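Local coordinates for rhusiopathiae surface protein B (Erysipelothrix rhusiopathiae, PDB 3V10) that probably binds collagen, as the collagen-binding region of a surface adhesin displayed on the bacterial cell wall, at residues A[101-104]-A[105-108]; A[218-222]-A[223-227]; A[295-298]-A[299-302]. All blocks are in the same frame, centred on the assembly; numbering follows the deposited sequence.

Contacts 1, 2 and 3 follow one another along the chain, each closing before the next opens. Contact 1 lies in the N-terminal Ig-like domain, in the loop between strands 96-101 and 112-123. Contacts 2 and 3 sit on the opposite side of the chain's centre: 218-227 is the tip of a hairpin in the five-stranded sheet, and 295-302 precedes strand 303-306 of the six-stranded one. Their centres are about 25 Å apart, and the centre of contact 1 is about 58 Å from that of contact 2 and about 51 Å from that of contact 3. Beyond contact 3, strand 311-315 returns to pair with 71-77 and 112-123 of the first domain, consistent with the latch of the Collagen Hug model.

Contact 1 (A[101-104]-A[105-108]); sequences FMED and VLQL
The Phe101 ring meets Val105 obliquely, its CD1 lying 3.7 Å from Val105 CG2, while Phe45 stacks on the ring and Phe99 packs against it edge-to-face. Phe101 precedes a short 3-10 turn, 103-106, in the loop that leaves strand 96-101 of the Ig-like domain and leads to strand 112-123. The turn is held by successive i to i+3 backbone bonds: Val105 N donates to Met102 O at 3.1 Å, and Leu106 N to Glu103 O at 3.2 Å, the second nearly straight at 168°. Within the turn, Val105 is the buried residue. With chi1 at 68°, CG2 runs anti to the backbone N and reaches the phenylalanine, and CG1 is left between N and the carbonyl carbon, where it packs 3.2 Å from Met102 O. Phe45, Pro47 and Leu87 also touch this valine. Glu103 bends at chi2, which brings OE2 within 3.6 Å of Leu106 CD1. Asp104 rests on Ile85 and Leu87 of strand 85-93, and its side chain lies beside that of Gln107, pointing the same way. Their carboxylate and amide planes are turned 51° apart, and Asp104 OD1 stays 3.6 Å from Gln107 NE2, neighbours rather than a bonded pair.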
# COMPACT_ATOMS: atom_id res chain seq x y z
N PHE A 101 -8.74 25.19 5.84
CA PHE A 101 -10.12 25.48 5.47
C PHE A 101 -10.13 26.44 4.28
O PHE A 101 -9.38 27.40 4.25
CB PHE A 101 -10.86 26.11 6.66
CG PHE A 101 -11.19 25.14 7.76
CD1 PHE A 101 -12.29 24.29 7.64
CD2 PHE A 101 -10.41 25.06 8.90
CE1 PHE A 101 -12.61 23.39 8.65
CE2 PHE A 101 -10.72 24.16 9.92
CZ PHE A 101 -11.82 23.32 9.80
N MET A 102 -11.00 26.17 3.31
CA MET A 102 -11.10 27.02 2.13
C MET A 102 -12.21 28.05 2.27
O MET A 102 -12.99 28.00 3.22
CB MET A 102 -11.33 26.16 0.88
CG MET A 102 -10.15 25.27 0.49
SD MET A 102 -8.67 26.18 -0.07
CE MET A 102 -7.70 26.22 1.40
N GLU A 103 -12.27 28.98 1.32
CA GLU A 103 -13.26 30.05 1.30
C GLU A 103 -14.69 29.68 1.67
O GLU A 103 -15.31 30.32 2.53
CB GLU A 103 -13.27 30.70 -0.09
CG GLU A 103 -14.24 31.86 -0.25
CD GLU A 103 -13.85 33.06 0.59
OE1 GLU A 103 -12.64 33.30 0.77
OE2 GLU A 103 -14.77 33.77 1.07
N ASP A 104 -15.23 28.65 1.04
CA ASP A 104 -16.61 28.25 1.29
C ASP A 104 -16.96 27.70 2.66
O ASP A 104 -18.09 27.29 2.88
CB ASP A 104 -17.07 27.29 0.20
CG ASP A 104 -17.25 27.97 -1.14
OD1 ASP A 104 -18.13 28.85 -1.25
OD2 ASP A 104 -16.50 27.63 -2.09
N VAL A 105 -16.01 27.69 3.58
CA VAL A 105 -16.32 27.20 4.91
C VAL A 105 -17.24 28.23 5.56
O VAL A 105 -17.94 27.95 6.53
CB VAL A 105 -15.06 27.00 5.77
CG1 VAL A 105 -14.43 28.34 6.09
CG2 VAL A 105 -15.41 26.24 7.05
N LEU A 106 -17.26 29.43 4.97
CA LEU A 106 -18.08 30.52 5.48
C LEU A 106 -19.56 30.34 5.17
O LEU A 106 -20.39 31.17 5.53
CB LEU A 106 -17.59 31.85 4.88
CG LEU A 106 -16.16 32.25 5.22
CD1 LEU A 106 -15.77 33.55 4.51
CD2 LEU A 106 -16.05 32.42 6.73
N GLN A 107 -19.89 29.24 4.50
CA GLN A 107 -21.26 28.91 4.12
C GLN A 107 -22.06 28.26 5.24
O GLN A 107 -23.18 28.67 5.57
CB GLN A 107 -21.25 27.95 2.93
CG GLN A 107 -20.43 28.40 1.71
CD GLN A 107 -21.22 29.27 0.75
OE1 GLN A 107 -21.46 30.46 1.01
NE2 GLN A 107 -21.63 28.68 -0.38
N LEU A 108 -21.45 27.23 5.81
CA LEU A 108 -22.06 26.42 6.85
C LEU A 108 -22.10 26.96 8.28
O LEU A 108 -21.24 27.73 8.72
CB LEU A 108 -21.42 25.04 6.83
CG LEU A 108 -21.20 24.46 5.43
CD1 LEU A 108 -20.59 23.08 5.56
CD2 LEU A 108 -22.52 24.39 4.66

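Contact 2 (A[218-222]-A[223-227]); sequences DVEAN and GELKH
Asp218 and His227 face each other across a non-hydrogen-bonded pair of an antiparallel beta hairpin, and their side chains supply the link that the backbone lacks there. His227 holds CG anti to its backbone N (chi1 -178°), which swings the ring toward the aspartate, and ND1 donates to Asp218 OD1 at 2.6 Å. The bond is bent, 147° at the hydrogen, and OD1 is approached from above the carboxylate plane. One pair further on, the backbones of Val219 and Lys226 bond both ways. Lys226 CG is pressed between the backbone N and carbonyl carbon, 3.2 Å from Val219 O and 3.6 Å from Val219 CB. Its chain then bends at chi3 and ends at Tyr237 OH. Glu220 instead runs out extended to a salt bridge with Lys191. A type I' turn reverses the chain through Asn222 and Gly223, both with positive phi, and Glu224 N closes it on Ala221 O at 3.2 Å. Glu224 CG also packs 3.2 Å from that oxygen. Strand 224-229 is the outermost on this side of the five-stranded sheet, while strand 208-221 pairs along its other edge with strand 260-269, where Asp218 meets Thr262 and Val219 packs on Phe261.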
# COMPACT_ATOMS: atom_id res chain seq x y z
N ASP A 218 12.79 -10.83 -14.26
CA ASP A 218 14.16 -11.01 -13.81
C ASP A 218 14.44 -12.49 -14.04
O ASP A 218 13.63 -13.34 -13.68
CB ASP A 218 14.30 -10.67 -12.32
CG ASP A 218 14.13 -9.20 -12.05
OD1 ASP A 218 14.83 -8.39 -12.69
OD2 ASP A 218 13.29 -8.84 -11.19
N VAL A 219 15.57 -12.78 -14.67
CA VAL A 219 15.96 -14.15 -14.96
C VAL A 219 17.31 -14.43 -14.32
O VAL A 219 18.32 -13.86 -14.73
CB VAL A 219 16.05 -14.39 -16.48
CG1 VAL A 219 16.37 -15.85 -16.77
CG2 VAL A 219 14.76 -13.98 -17.14
N GLU A 220 17.32 -15.31 -13.32
CA GLU A 220 18.56 -15.64 -12.63
C GLU A 220 18.90 -17.12 -12.74
O GLU A 220 18.08 -17.99 -12.45
CB GLU A 220 18.46 -15.25 -11.16
CG GLU A 220 19.73 -15.52 -10.37
CD GLU A 220 19.60 -15.17 -8.91
OE1 GLU A 220 18.78 -15.81 -8.22
OE2 GLU A 220 20.32 -14.25 -8.46
N ALA A 221 20.12 -17.41 -13.16
CA ALA A 221 20.58 -18.79 -13.29
C ALA A 221 22.10 -18.80 -13.30
O ALA A 221 22.74 -17.86 -13.78
CB ALA A 221 20.03 -19.41 -14.57
N ASN A 222 22.67 -19.88 -12.78
CA ASN A 222 24.12 -20.05 -12.69
C ASN A 222 24.91 -18.78 -12.39
O ASN A 222 25.79 -18.39 -13.17
CB ASN A 222 24.66 -20.73 -13.96
CG ASN A 222 23.86 -20.40 -15.19
OD1 ASN A 222 23.86 -19.27 -15.67
ND2 ASN A 222 23.15 -21.39 -15.71
N GLY A 223 24.58 -18.15 -11.26
CA GLY A 223 25.28 -16.97 -10.78
C GLY A 223 25.11 -15.60 -11.42
O GLY A 223 25.88 -14.69 -11.13
N GLU A 224 24.12 -15.42 -12.28
CA GLU A 224 23.92 -14.15 -12.95
C GLU A 224 22.46 -13.77 -13.12
O GLU A 224 21.63 -14.61 -13.48
CB GLU A 224 24.54 -14.19 -14.32
CG GLU A 224 23.99 -15.25 -15.25
CD GLU A 224 24.73 -15.21 -16.57
OE1 GLU A 224 24.41 -15.98 -17.49
OE2 GLU A 224 25.65 -14.39 -16.68
N LEU A 225 22.16 -12.50 -12.94
CA LEU A 225 20.80 -12.01 -13.10
C LEU A 225 20.69 -11.00 -14.23
O LEU A 225 21.55 -10.15 -14.41
CB LEU A 225 20.31 -11.40 -11.79
CG LEU A 225 18.88 -10.87 -11.86
CD1 LEU A 225 18.20 -11.09 -10.54
CD2 LEU A 225 18.89 -9.40 -12.25
N LYS A 226 19.61 -11.14 -14.99
CA LYS A 226 19.34 -10.25 -16.10
C LYS A 226 17.90 -9.77 -15.96
O LYS A 226 16.98 -10.56 -15.78
CB LYS A 226 19.53 -10.98 -17.43
CG LYS A 226 18.87 -12.35 -17.49
CD LYS A 226 19.32 -13.13 -18.72
CE LYS A 226 18.92 -12.42 -20.00
NZ LYS A 226 19.32 -13.23 -21.19
N HIS A 227 17.73 -8.45 -15.99
CA HIS A 227 16.42 -7.83 -15.88
C HIS A 227 15.97 -7.55 -17.31
O HIS A 227 16.49 -6.64 -17.95
CB HIS A 227 16.53 -6.54 -15.06
CG HIS A 227 15.22 -5.84 -14.84
ND1 HIS A 227 14.17 -6.42 -14.18
CD2 HIS A 227 14.80 -4.60 -15.20
CE1 HIS A 227 13.16 -5.58 -14.13
NE2 HIS A 227 13.52 -4.46 -14.74

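Contact 3 (A[295-298]-A[299-302]); sequences DTPK and HYTD
His299 lays one face of its imidazole against Pro297, whose CB sits 3.7 Å from the ring centroid and only 25° off the normal, a CH-pi contact displaced toward the rim of the ring. The two side chains run alongside each other because His299 CG sits between its backbone N and carbonyl carbon (chi1 62°), which folds the imidazole back over the preceding residues. Tyr300 comes next, and the neighbouring rings meet closely: His299 CE1 is 3.2 Å above the tyrosine plane, over its centre. Pro297 CD and Thr296 CG2 lie instead at the edge of the phenol ring, and the tyrosine side chain also touches Trp168 of strand 167-173.

His299 and Tyr300 belong to a one-turn helix, 298-301, with Pro297 at the N-cap position. Two amides share the proline oxygen: Tyr300 N reaches Pro297 O from well above the carbonyl plane, and Thr301 N bonds to the same atom at 3.3 Å, in that plane.

Thr301 is buried, and its CG2 is 3.4 Å from Thr296 CG2, a close methyl-to-methyl contact, shorter than two methyls normally allow. Its hydroxyl is bridged to the preceding loop by a water that donates to both Thr301 OG1 and Thr296 O. Asp302 is where the helix gives way to strand 303-306. Its amide still bonds back to Lys298 O at 2.8 Å, and its side chain lies alongside that of Lys298, with OD2 3.6 Å from both Lys298 CB and Lys298 CD. The lysine then turns at chi4, leaving NZ 6.1 Å from Asp302 OD2, while Asp302 OD1 accepts from Ser281 N on strand 276-286.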
# COMPACT_ATOMS: atom_id res chain seq x y z
N ASP A 295 -1.43 -28.60 -5.59
CA ASP A 295 -1.95 -28.19 -4.29
C ASP A 295 -1.24 -27.03 -3.61
O ASP A 295 -1.32 -26.90 -2.38
CB ASP A 295 -1.92 -29.41 -3.36
CG ASP A 295 -0.51 -29.84 -3.01
OD1 ASP A 295 0.44 -29.45 -3.73
OD2 ASP A 295 -0.34 -30.58 -2.02
N THR A 296 -0.57 -26.19 -4.37
CA THR A 296 0.14 -25.06 -3.77
C THR A 296 -0.84 -24.22 -2.92
O THR A 296 -1.90 -23.82 -3.39
CB THR A 296 0.78 -24.18 -4.84
OG1 THR A 296 1.62 -24.99 -5.67
CG2 THR A 296 1.61 -23.07 -4.21
N PRO A 297 -0.50 -23.98 -1.64
CA PRO A 297 -1.37 -23.20 -0.76
C PRO A 297 -1.73 -21.83 -1.33
O PRO A 297 -0.90 -21.17 -1.95
CB PRO A 297 -0.54 -23.09 0.52
CG PRO A 297 0.20 -24.40 0.54
CD PRO A 297 0.66 -24.53 -0.90
N LYS A 298 -2.97 -21.41 -1.10
CA LYS A 298 -3.41 -20.11 -1.58
C LYS A 298 -2.69 -18.97 -0.87
O LYS A 298 -2.59 -17.87 -1.42
CB LYS A 298 -4.92 -19.93 -1.38
CG LYS A 298 -5.81 -20.88 -2.15
CD LYS A 298 -7.25 -20.39 -2.09
CE LYS A 298 -8.24 -21.51 -2.28
NZ LYS A 298 -8.31 -22.40 -1.09
N HIS A 299 -2.20 -19.20 0.35
CA HIS A 299 -1.52 -18.10 1.03
C HIS A 299 -0.26 -17.71 0.26
O HIS A 299 0.25 -16.60 0.41
CB HIS A 299 -1.24 -18.42 2.52
CG HIS A 299 -0.34 -19.60 2.76
ND1 HIS A 299 1.01 -19.58 2.49
CD2 HIS A 299 -0.60 -20.81 3.31
CE1 HIS A 299 1.55 -20.72 2.86
NE2 HIS A 299 0.60 -21.49 3.37
N TYR A 300 0.23 -18.62 -0.58
CA TYR A 300 1.40 -18.36 -1.41
C TYR A 300 1.02 -17.80 -2.78
O TYR A 300 1.66 -16.88 -3.28
CB TYR A 300 2.21 -19.63 -1.67
CG TYR A 300 3.01 -20.16 -0.52
CD1 TYR A 300 3.73 -19.31 0.31
CD2 TYR A 300 3.09 -21.53 -0.29
CE1 TYR A 300 4.52 -19.80 1.34
CE2 TYR A 300 3.89 -22.04 0.73
CZ TYR A 300 4.60 -21.17 1.54
OH TYR A 300 5.39 -21.67 2.56
N THR A 301 -0.03 -18.36 -3.37
CA THR A 301 -0.46 -17.96 -4.72
C THR A 301 -1.41 -16.77 -4.82
O THR A 301 -1.57 -16.20 -5.91
CB THR A 301 -1.12 -19.14 -5.45
OG1 THR A 301 -2.40 -19.41 -4.88
CG2 THR A 301 -0.24 -20.39 -5.31
N ASP A 302 -2.04 -16.40 -3.72
CA ASP A 302 -2.99 -15.28 -3.71
C ASP A 302 -2.57 -14.21 -2.71
O ASP A 302 -2.00 -14.53 -1.66
CB ASP A 302 -4.39 -15.72 -3.29
CG ASP A 302 -4.94 -16.85 -4.13
OD1 ASP A 302 -4.36 -17.20 -5.17
OD2 ASP A 302 -6.00 -17.40 -3.72
O HOH W 1 -3.10 -22.13 -5.38